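Local coordinates for protein tungsten formylmethanofuran dehydrogenase subunit E (Syntrophus aciditrophicus, PDB 3D00) that binds zinc through a C-terminal treble-clef finger and resembles subunit E of formylmethanofuran dehydrogenase, though its own role is not established, at residues Leu49-Ile53 with Leu67-Thr71; Glu55-Leu60 with Gly83-Val87; Leu165-Cys169 with Glu179-Cys184. All blocks are in the same frame, centred on the assembly; numbering follows the deposited sequence.

Followed from the N terminus, the chain reaches strand 50-54, runs into the loop at 55-60, forms helix 60-67 and returns past the strand at 67-71, where contact 1 closes its loop. Contact 2 opens before that closure and closes after it, bringing 83-87 back to 55-60, so the two cross. They touch where Ile-53 O packs on Val-87 CG2, and together they tie helix 60-67 and its flanking loops to neighbouring strands of the core sheet. Contact 3 comes later in series, folding 179-184 against 165-169 around zinc, with its centre about 33 Å from the centres of both others. All three also touch the second subunit.

Contact 1: residues Leu49-Ile53 with Leu67-Thr71; sequences LYDAI and LTPCT
Tyr-50 holds its CG between its own backbone N and carbonyl carbon (chi1 62°), which carries the phenol from strand 50-54 over to the turn that follows helix 60-67. Cys-70 answers from that turn: its SG stands opposite its carbonyl carbon (chi1 -49°) and is aimed back at the strand. Cys-70 SG lies 3.3 Å from Tyr-50 O and also meets Ala-52 CB. The same sulfur makes a sulfur-aromatic contact with the Tyr-50 ring, 4.9 Å from the centroid to Cys-70 SG and oblique, 57° off the ring normal; its nearest approach to the ring atoms is along the CD1-CE1 side. Farther out, Thr-68 meets the edge of the ring, with its CG2 in the ring plane and 3.3 Å from Tyr-50 OH. Pro-69 CD comes in obliquely at 3.7 Å from Tyr-50 OH.

The turn is braced from within. Thr-68 OG1 accepts from Cys-70 N at 3.2 Å, an ST turn that fixes where the cysteine starts, and OG1 is also hydrogen-bonded to Val-64 O in helix 60-67. Val-64 packs against both Ala-52 and Cys-70, while Val-41 of helix 28-42 lies against Tyr-50.

Strand and turn are thus joined by sulfur, methyl and ring packing, without a hydrogen bond between them. The turn takes its shape from its internal bond to Thr-68 OG1, and Cys-70 SG then fits against the strand by shape.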
ATOM      1  N   LEU A  49     -19.892   5.319   1.623  1.00 47.91           N
ATOM      2  CA  LEU A  49     -18.782   4.363   1.448  1.00 47.00           C
ATOM      3  C   LEU A  49     -17.920   4.777   0.256  1.00 45.50           C
ATOM      4  O   LEU A  49     -18.387   4.830  -0.902  1.00 44.91           O
ATOM      5  CB  LEU A  49     -19.299   2.915   1.233  1.00 47.24           C
ATOM      6  N   TYR A  50     -16.650   5.052   0.539  1.00 42.68           N
ATOM      7  CA  TYR A  50     -15.786   5.644  -0.449  1.00 39.48           C
ATOM      8  C   TYR A  50     -14.550   4.790  -0.679  1.00 39.39           C
ATOM      9  O   TYR A  50     -14.057   4.143   0.236  1.00 39.37           O
ATOM     10  CB  TYR A  50     -15.439   7.091  -0.031  1.00 37.71           C
ATOM     11  CG  TYR A  50     -14.681   7.289   1.287  1.00 36.41           C
ATOM     12  CD1 TYR A  50     -13.323   7.119   1.342  1.00 37.14           C
ATOM     13  CD2 TYR A  50     -15.328   7.690   2.449  1.00 35.95           C
ATOM     14  CE1 TYR A  50     -12.621   7.291   2.498  1.00 36.38           C
ATOM     15  CE2 TYR A  50     -14.627   7.894   3.622  1.00 35.93           C
ATOM     16  CZ  TYR A  50     -13.261   7.677   3.627  1.00 36.60           C
ATOM     17  OH  TYR A  50     -12.489   7.862   4.751  1.00 36.98           O
ATOM     18  N   ASP A  51     -14.072   4.786  -1.915  1.00 39.03           N
ATOM     19  CA  ASP A  51     -12.734   4.316  -2.217  1.00 38.61           C
ATOM     20  C   ASP A  51     -11.733   5.477  -2.336  1.00 35.92           C
ATOM     21  O   ASP A  51     -12.100   6.624  -2.369  1.00 34.56           O
ATOM     22  CB  ASP A  51     -12.747   3.433  -3.487  1.00 40.03           C
ATOM     23  CG  ASP A  51     -13.210   1.972  -3.208  1.00 41.80           C
ATOM     24  OD1 ASP A  51     -13.675   1.666  -2.091  1.00 40.66           O
ATOM     25  OD2 ASP A  51     -13.087   1.128  -4.128  1.00 43.83           O
ATOM     26  N   ALA A  52     -10.449   5.178  -2.401  1.00 35.64           N
ATOM     27  CA  ALA A  52      -9.435   6.246  -2.484  1.00 35.43           C
ATOM     28  C   ALA A  52      -8.474   6.012  -3.650  1.00 35.46           C
ATOM     29  O   ALA A  52      -8.237   4.893  -4.016  1.00 34.30           O
ATOM     30  CB  ALA A  52      -8.693   6.327  -1.165  1.00 35.97           C
ATOM     31  N   ILE A  53      -7.953   7.081  -4.234  1.00 37.94           N
ATOM     32  CA  ILE A  53      -6.879   7.020  -5.229  1.00 39.72           C
ATOM     33  C   ILE A  53      -5.789   7.999  -4.844  1.00 40.86           C
ATOM     34  O   ILE A  53      -6.088   9.175  -4.600  1.00 40.07           O
ATOM     35  CB  ILE A  53      -7.356   7.421  -6.658  1.00 41.91           C
ATOM     36  CG1 ILE A  53      -8.124   6.306  -7.333  1.00 42.74           C
ATOM     37  CG2 ILE A  53      -6.167   7.726  -7.578  1.00 43.04           C
ATOM     38  CD1 ILE A  53      -9.251   6.845  -8.061  1.00 43.91           C
ATOM     39  N   LEU A  67      -5.872   6.848   8.048  1.00 37.41           N
ATOM     40  CA  LEU A  67      -7.032   7.670   8.394  1.00 36.47           C
ATOM     41  C   LEU A  67      -8.396   7.175   7.896  1.00 37.43           C
ATOM     42  O   LEU A  67      -9.444   7.647   8.367  1.00 39.98           O
ATOM     43  CB  LEU A  67      -6.815   9.086   7.826  1.00 35.99           C
ATOM     44  CG  LEU A  67      -5.730   9.959   8.448  1.00 35.21           C
ATOM     45  CD1 LEU A  67      -5.485  11.264   7.680  1.00 33.41           C
ATOM     46  CD2 LEU A  67      -6.111  10.231   9.910  1.00 33.39           C
ATOM     47  N   THR A  68      -8.377   6.288   6.894  1.00 38.99           N
ATOM     48  CA  THR A  68      -9.576   5.854   6.199  1.00 37.83           C
ATOM     49  C   THR A  68      -9.598   4.331   6.248  1.00 37.13           C
ATOM     50  O   THR A  68      -8.611   3.732   6.633  1.00 35.53           O
ATOM     51  CB  THR A  68      -9.558   6.271   4.708  1.00 37.41           C
ATOM     52  OG1 THR A  68      -8.585   5.497   4.034  1.00 37.74           O
ATOM     53  CG2 THR A  68      -9.200   7.777   4.481  1.00 34.26           C
ATOM     54  N   PRO A  69     -10.746   3.712   5.933  1.00 37.37           N
ATOM     55  CA  PRO A  69     -10.785   2.245   5.828  1.00 37.77           C
ATOM     56  C   PRO A  69     -10.125   1.674   4.608  1.00 37.79           C
ATOM     57  O   PRO A  69     -10.001   0.435   4.524  1.00 38.84           O
ATOM     58  CB  PRO A  69     -12.305   1.908   5.847  1.00 37.16           C
ATOM     59  CG  PRO A  69     -13.023   3.139   6.043  1.00 36.93           C
ATOM     60  CD  PRO A  69     -12.099   4.305   5.795  1.00 36.64           C
ATOM     61  N   CYS A  70      -9.704   2.545   3.671  1.00 36.10           N
ATOM     62  CA  CYS A  70      -9.113   2.128   2.428  1.00 36.04           C
ATOM     63  C   CYS A  70      -7.659   1.782   2.657  1.00 35.45           C
ATOM     64  O   CYS A  70      -6.857   2.631   3.077  1.00 34.91           O
ATOM     65  CB  CYS A  70      -9.230   3.238   1.369  1.00 36.22           C
ATOM     66  SG  CYS A  70     -10.893   3.951   1.219  1.00 38.73           S
ATOM     67  N   THR A  71      -7.295   0.558   2.313  1.00 37.55           N
ATOM     68  CA  THR A  71      -5.916   0.127   2.386  1.00 37.01           C
ATOM     69  C   THR A  71      -5.476  -0.440   1.056  1.00 39.29           C
ATOM     70  O   THR A  71      -6.276  -0.820   0.217  1.00 39.45           O
ATOM     71  CB  THR A  71      -5.657  -0.905   3.538  1.00 37.98           C
ATOM     72  OG1 THR A  71      -6.151  -2.192   3.189  1.00 39.80           O
ATOM     73  CG2 THR A  71      -6.307  -0.460   4.812  1.00 37.23           C
TER

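Contact 2: residues Glu55-Leu60 with Gly83-Val87; sequences ETRTCL and GLFAV
In the FmdE alpha+beta core, at one end of two neighbouring strands of the sheet, the antiparallel pairing becomes irregular: the chain leaving strand 50-54 meets the chain entering strand 86-91 through an inverse gamma turn centred on Phe-85. Two backbone bonds join them. Glu-55 N donates to Ala-86 O at 3.1 Å in a nearly straight bond (167°), and Leu-84 N donates to Glu-55 O, also at 3.1 Å but from well above the carbonyl plane. Ala-86 N does not return the first bond; it turns instead to Leu-84 O across the gamma turn, a weak interaction.

Glu-55, extended beyond CG, crosses Leu-84 at a slant, with OE1 3.6 Å from Leu-84 CD1, and its CD lies 3.8 Å from Ala-86 CB. OE1 forms a salt bridge with Arg-99, and OE2 is hydrogen-bonded to Tyr-190 OH of the second subunit, so the buried carboxylate is held at both oxygens. Thr-56 splits its branches: OG1, opposite the backbone N (chi1 -179°), accepts from Thr-58 N in an ST turn, leaving CG2 to lie 3.9 Å from Phe-85 CD1.

Phe-85 is also backed by Ile-32 and Met-36 of helix 28-42. From helix 60-67, Leu-60 reaches one face of the ring in a CH-pi contact, its CD2 over the ring centre, 3.9 Å from the centroid of Phe-85 and just 6° off the normal.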
ATOM      1  N   GLU A  55      -2.210   9.616  -6.368  1.00 37.21           N
ATOM      2  CA  GLU A  55      -1.559   9.791  -7.637  1.00 37.14           C
ATOM      3  C   GLU A  55      -0.064   9.849  -7.500  1.00 37.53           C
ATOM      4  O   GLU A  55       0.643  10.161  -8.451  1.00 39.26           O
ATOM      5  CB  GLU A  55      -2.087  11.035  -8.328  1.00 39.09           C
ATOM      6  CG  GLU A  55      -3.573  11.076  -8.284  1.00 39.15           C
ATOM      7  CD  GLU A  55      -4.199  12.197  -9.056  1.00 39.71           C
ATOM      8  OE1 GLU A  55      -3.542  12.915  -9.831  1.00 37.77           O
ATOM      9  OE2 GLU A  55      -5.413  12.324  -8.877  1.00 42.62           O
ATOM     10  N   THR A  56       0.420   9.559  -6.303  1.00 38.93           N
ATOM     11  CA  THR A  56       1.838   9.341  -6.070  1.00 39.00           C
ATOM     12  C   THR A  56       1.964   8.169  -5.099  1.00 39.28           C
ATOM     13  O   THR A  56       1.085   7.944  -4.288  1.00 38.91           O
ATOM     14  CB  THR A  56       2.556  10.616  -5.520  1.00 37.42           C
ATOM     15  OG1 THR A  56       3.924  10.304  -5.342  1.00 38.44           O
ATOM     16  CG2 THR A  56       1.999  11.105  -4.143  1.00 36.01           C
ATOM     17  N   ARG A  57       3.069   7.432  -5.188  1.00 42.50           N
ATOM     18  CA  ARG A  57       3.376   6.390  -4.227  1.00 43.05           C
ATOM     19  C   ARG A  57       4.073   6.898  -2.954  1.00 46.13           C
ATOM     20  O   ARG A  57       4.074   6.221  -1.944  1.00 45.16           O
ATOM     21  CB  ARG A  57       4.118   5.235  -4.893  1.00 45.26           C
ATOM     22  CG  ARG A  57       5.494   5.488  -5.409  1.00 48.08           C
ATOM     23  CD  ARG A  57       6.002   4.197  -6.075  1.00 50.13           C
ATOM     24  N   THR A  58       4.582   8.120  -2.979  1.00 46.00           N
ATOM     25  CA  THR A  58       5.360   8.652  -1.876  1.00 46.22           C
ATOM     26  C   THR A  58       4.468   9.255  -0.800  1.00 45.07           C
ATOM     27  O   THR A  58       3.783  10.217  -1.046  1.00 45.29           O
ATOM     28  CB  THR A  58       6.331   9.716  -2.407  1.00 47.78           C
ATOM     29  OG1 THR A  58       6.950   9.219  -3.611  1.00 48.98           O
ATOM     30  CG2 THR A  58       7.376  10.065  -1.384  1.00 46.61           C
ATOM     31  N   CYS A  59       4.495   8.683   0.403  1.00 43.74           N
ATOM     32  CA  CYS A  59       3.905   9.269   1.610  1.00 43.46           C
ATOM     33  C   CYS A  59       2.395   9.277   1.660  1.00 43.10           C
ATOM     34  O   CYS A  59       1.782   8.837   2.633  1.00 43.89           O
ATOM     35  CB  CYS A  59       4.405  10.717   1.839  1.00 44.32           C
ATOM     36  SG  CYS A  59       6.100  10.810   2.358  1.00 45.95           S
ATOM     37  N   LEU A  60       1.800   9.835   0.631  1.00 42.15           N
ATOM     38  CA  LEU A  60       0.379  10.045   0.606  1.00 42.79           C
ATOM     39  C   LEU A  60      -0.406   8.764   0.821  1.00 41.81           C
ATOM     40  O   LEU A  60      -1.419   8.798   1.516  1.00 41.01           O
ATOM     41  CB  LEU A  60      -0.024  10.727  -0.691  1.00 44.63           C
ATOM     42  CG  LEU A  60      -1.172  11.736  -0.736  1.00 45.29           C
ATOM     43  CD1 LEU A  60      -1.379  12.494   0.524  1.00 46.20           C
ATOM     44  CD2 LEU A  60      -0.948  12.701  -1.893  1.00 45.56           C
ATOM     45  N   GLY A  83       3.362  10.613  -9.888  1.00 42.52           N
ATOM     46  CA  GLY A  83       4.204  11.676  -9.334  1.00 41.86           C
ATOM     47  C   GLY A  83       3.489  12.957  -8.954  1.00 41.21           C
ATOM     48  O   GLY A  83       4.130  13.975  -8.733  1.00 42.60           O
ATOM     49  N   LEU A  84       2.162  12.887  -8.856  1.00 39.62           N
ATOM     50  CA  LEU A  84       1.322  14.025  -8.543  1.00 36.82           C
ATOM     51  C   LEU A  84       0.871  13.892  -7.086  1.00 36.21           C
ATOM     52  O   LEU A  84       0.371  12.873  -6.673  1.00 33.52           O
ATOM     53  CB  LEU A  84       0.115  14.095  -9.472  1.00 36.38           C
ATOM     54  CG  LEU A  84       0.452  14.330 -10.937  1.00 37.12           C
ATOM     55  CD1 LEU A  84      -0.797  14.208 -11.787  1.00 36.54           C
ATOM     56  CD2 LEU A  84       1.129  15.699 -11.156  1.00 37.79           C
ATOM     57  N   PHE A  85       1.105  14.939  -6.315  1.00 38.89           N
ATOM     58  CA  PHE A  85       0.764  14.967  -4.884  1.00 39.86           C
ATOM     59  C   PHE A  85      -0.722  15.313  -4.770  1.00 39.42           C
ATOM     60  O   PHE A  85      -1.095  16.440  -4.506  1.00 39.51           O
ATOM     61  CB  PHE A  85       1.653  15.957  -4.112  1.00 41.29           C
ATOM     62  CG  PHE A  85       1.815  15.605  -2.663  1.00 41.86           C
ATOM     63  CD1 PHE A  85       2.598  14.530  -2.289  1.00 42.78           C
ATOM     64  CD2 PHE A  85       1.186  16.332  -1.680  1.00 43.31           C
ATOM     65  CE1 PHE A  85       2.734  14.171  -0.956  1.00 43.82           C
ATOM     66  CE2 PHE A  85       1.321  15.979  -0.325  1.00 43.09           C
ATOM     67  CZ  PHE A  85       2.092  14.907   0.022  1.00 43.22           C
ATOM     68  N   ALA A  86      -1.542  14.301  -4.987  1.00 37.94           N
ATOM     69  CA  ALA A  86      -2.988  14.446  -5.011  1.00 38.45           C
ATOM     70  C   ALA A  86      -3.644  13.138  -4.544  1.00 38.63           C
ATOM     71  O   ALA A  86      -3.112  12.040  -4.721  1.00 36.15           O
ATOM     72  CB  ALA A  86      -3.432  14.786  -6.409  1.00 34.59           C
ATOM     73  N   VAL A  87      -4.788  13.275  -3.888  1.00 39.87           N
ATOM     74  CA  VAL A  87      -5.590  12.122  -3.497  1.00 37.91           C
ATOM     75  C   VAL A  87      -7.023  12.446  -3.880  1.00 36.44           C
ATOM     76  O   VAL A  87      -7.421  13.594  -3.800  1.00 37.14           O
ATOM     77  CB  VAL A  87      -5.507  11.874  -1.934  1.00 37.74           C
ATOM     78  CG1 VAL A  87      -5.804  13.199  -1.149  1.00 36.86           C
ATOM     79  CG2 VAL A  87      -6.484  10.742  -1.487  1.00 37.14           C
TER

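Contact 3: residues Leu165-Cys169 with Glu179-Cys184; sequences LCPQC and ELCLSC. With ZN (zinc ion), chain B.
The loop at Cys-166 runs close to the chain leading into helix 182-187, with Cys-166 CA and Leu-180 CA 5.2 Å apart, and the two then spread around a zinc ion. Each side supplies a CxxC pair. Zinc is bound by Cys-166 SG and Cys-181 SG at 2.4 Å, and by Cys-169 SG and Cys-184 SG at 2.5 Å. This four-cysteine site is the centre of the treble-clef finger: one pair comes from the knuckle between strands 163-165 and 172-174, the other from the start of the following helix.

Two of the four sulfurs also accept backbone N-H groups. Cys-166 SG, carried opposite its own backbone N (chi1 180°), takes an almost straight bond (167°) from Cys-181 N at 3.5 Å, which links the halves directly, and a weaker one from Gln-168 N inside the knuckle. Cys-181 is the N-cap of its helix; its SG accepts from Cys-184 N at 3.4 Å, so one atom binds the metal and caps the helix. Such N-H groups would be expected to spread some of the negative charge of the zinc-bound sulfurs.

Around the metal, Gln-168, extended, passes the sulfur of Cys-184 with its NE2 3.5 Å from Cys-184 SG. Leu-180 CD2 packs on Gln-168 CB at 3.6 Å and also touches Pro-167, whose ring crosses the leucine at about a right angle. Pro-167 CD packs against Glu-179 O at 3.3 Å.

Tyr-173 of strand 172-174 lies against both Cys-166 and Cys-181. The beginning of helix 182-187 rests on the second subunit, where Leu-84 meets Cys-181 and Ser-183 and Met-82 meets Leu-182, placing the finger beside the strand 86-91 entrance of its partner.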
ATOM      1  N   LEU A 165      -1.977 -24.084 -12.108  1.00 40.88           N
ATOM      2  CA  LEU A 165      -0.615 -24.328 -11.583  1.00 41.32           C
ATOM      3  C   LEU A 165       0.472 -24.003 -12.614  1.00 41.75           C
ATOM      4  O   LEU A 165       0.493 -24.568 -13.707  1.00 41.56           O
ATOM      5  CB  LEU A 165      -0.452 -25.789 -11.133  1.00 41.13           C
ATOM      6  CG  LEU A 165       0.816 -26.193 -10.361  1.00 41.42           C
ATOM      7  CD1 LEU A 165       0.953 -25.360  -9.100  1.00 42.47           C
ATOM      8  CD2 LEU A 165       0.891 -27.702 -10.034  1.00 41.07           C
ATOM      9  N   CYS A 166       1.395 -23.116 -12.262  1.00 42.91           N
ATOM     10  CA  CYS A 166       2.470 -22.766 -13.194  1.00 42.88           C
ATOM     11  C   CYS A 166       3.382 -23.956 -13.340  1.00 43.07           C
ATOM     12  O   CYS A 166       3.876 -24.460 -12.347  1.00 42.13           O
ATOM     13  CB  CYS A 166       3.259 -21.574 -12.698  1.00 43.60           C
ATOM     14  SG  CYS A 166       4.592 -21.135 -13.821  1.00 43.82           S
ATOM     15  N   PRO A 167       3.601 -24.416 -14.587  1.00 44.13           N
ATOM     16  CA  PRO A 167       4.445 -25.592 -14.773  1.00 44.92           C
ATOM     17  C   PRO A 167       5.885 -25.371 -14.394  1.00 46.50           C
ATOM     18  O   PRO A 167       6.588 -26.325 -14.110  1.00 46.07           O
ATOM     19  CB  PRO A 167       4.367 -25.856 -16.273  1.00 43.48           C
ATOM     20  CG  PRO A 167       3.866 -24.611 -16.880  1.00 43.32           C
ATOM     21  CD  PRO A 167       3.072 -23.899 -15.870  1.00 43.68           C
ATOM     22  N   GLN A 168       6.335 -24.123 -14.445  1.00 46.86           N
ATOM     23  CA  GLN A 168       7.726 -23.838 -14.220  1.00 48.30           C
ATOM     24  C   GLN A 168       8.066 -23.726 -12.734  1.00 48.44           C
ATOM     25  O   GLN A 168       9.055 -24.328 -12.281  1.00 48.80           O
ATOM     26  CB  GLN A 168       8.144 -22.584 -14.987  1.00 49.49           C
ATOM     27  CG  GLN A 168       9.631 -22.442 -15.060  1.00 50.74           C
ATOM     28  CD  GLN A 168      10.059 -21.124 -15.582  1.00 51.77           C
ATOM     29  OE1 GLN A 168       9.631 -20.680 -16.658  1.00 51.16           O
ATOM     30  NE2 GLN A 168      10.914 -20.462 -14.816  1.00 53.08           N
ATOM     31  N   CYS A 169       7.257 -22.992 -11.965  1.00 47.30           N
ATOM     32  CA  CYS A 169       7.540 -22.820 -10.535  1.00 47.63           C
ATOM     33  C   CYS A 169       6.603 -23.585  -9.625  1.00 47.08           C
ATOM     34  O   CYS A 169       6.848 -23.643  -8.421  1.00 47.89           O
ATOM     35  CB  CYS A 169       7.514 -21.341 -10.150  1.00 47.39           C
ATOM     36  SG  CYS A 169       5.867 -20.624 -10.086  1.00 46.52           S
ATOM     37  N   GLU A 179       0.420 -19.091 -19.910  1.00 54.08           N
ATOM     38  CA  GLU A 179       0.832 -20.483 -19.765  1.00 54.16           C
ATOM     39  C   GLU A 179       1.902 -20.634 -18.698  1.00 53.03           C
ATOM     40  O   GLU A 179       2.235 -21.751 -18.295  1.00 53.37           O
ATOM     41  CB  GLU A 179       1.396 -21.034 -21.070  1.00 55.96           C
ATOM     42  CG  GLU A 179       0.733 -20.560 -22.345  1.00 57.08           C
ATOM     43  CD  GLU A 179       1.552 -20.978 -23.552  1.00 57.91           C
ATOM     44  OE1 GLU A 179       1.745 -22.205 -23.736  1.00 58.73           O
ATOM     45  OE2 GLU A 179       2.028 -20.079 -24.284  1.00 58.28           O
ATOM     46  N   LEU A 180       2.498 -19.516 -18.309  1.00 50.26           N
ATOM     47  CA  LEU A 180       3.257 -19.447 -17.084  1.00 48.91           C
ATOM     48  C   LEU A 180       2.700 -18.286 -16.304  1.00 45.80           C
ATOM     49  O   LEU A 180       1.910 -17.483 -16.800  1.00 45.37           O
ATOM     50  CB  LEU A 180       4.748 -19.217 -17.335  1.00 49.63           C
ATOM     51  CG  LEU A 180       5.535 -20.132 -18.253  1.00 48.95           C
ATOM     52  CD1 LEU A 180       6.780 -19.406 -18.708  1.00 49.03           C
ATOM     53  CD2 LEU A 180       5.889 -21.464 -17.581  1.00 49.72           C
ATOM     54  N   CYS A 181       3.095 -18.209 -15.056  1.00 44.49           N
ATOM     55  CA  CYS A 181       2.741 -17.083 -14.248  1.00 43.48           C
ATOM     56  C   CYS A 181       3.631 -15.924 -14.643  1.00 43.85           C
ATOM     57  O   CYS A 181       4.654 -16.078 -15.344  1.00 45.73           O
ATOM     58  CB  CYS A 181       2.907 -17.389 -12.772  1.00 42.29           C
ATOM     59  SG  CYS A 181       4.602 -17.486 -12.292  1.00 43.28           S
ATOM     60  N   LEU A 182       3.207 -14.755 -14.189  1.00 44.33           N
ATOM     61  CA  LEU A 182       3.820 -13.499 -14.591  1.00 42.60           C
ATOM     62  C   LEU A 182       5.244 -13.416 -14.070  1.00 42.89           C
ATOM     63  O   LEU A 182       6.076 -12.765 -14.662  1.00 41.42           O
ATOM     64  CB  LEU A 182       2.974 -12.325 -14.124  1.00 41.95           C
ATOM     65  CG  LEU A 182       1.651 -12.068 -14.884  1.00 41.58           C
ATOM     66  CD1 LEU A 182       0.795 -10.974 -14.244  1.00 40.73           C
ATOM     67  CD2 LEU A 182       1.897 -11.741 -16.393  1.00 41.35           C
ATOM     68  N   SER A 183       5.540 -14.111 -12.972  1.00 43.36           N
ATOM     69  CA  SER A 183       6.903 -14.151 -12.471  1.00 43.72           C
ATOM     70  C   SER A 183       7.776 -14.922 -13.453  1.00 45.76           C
ATOM     71  O   SER A 183       8.805 -14.421 -13.918  1.00 45.40           O
ATOM     72  CB  SER A 183       6.974 -14.759 -11.060  1.00 43.12           C
ATOM     73  OG  SER A 183       8.308 -14.761 -10.587  1.00 43.25           O
ATOM     74  N   CYS A 184       7.347 -16.137 -13.791  1.00 45.93           N
ATOM     75  CA  CYS A 184       8.093 -17.002 -14.704  1.00 46.40           C
ATOM     76  C   CYS A 184       8.157 -16.444 -16.127  1.00 47.31           C
ATOM     77  O   CYS A 184       9.093 -16.745 -16.891  1.00 48.07           O
ATOM     78  CB  CYS A 184       7.507 -18.431 -14.663  1.00 46.14           C
ATOM     79  SG  CYS A 184       7.998 -19.309 -13.170  1.00 46.20           S
TER
HETATM   80 ZN    ZN B 200       5.677 -19.622 -12.339  1.00 38.46          ZN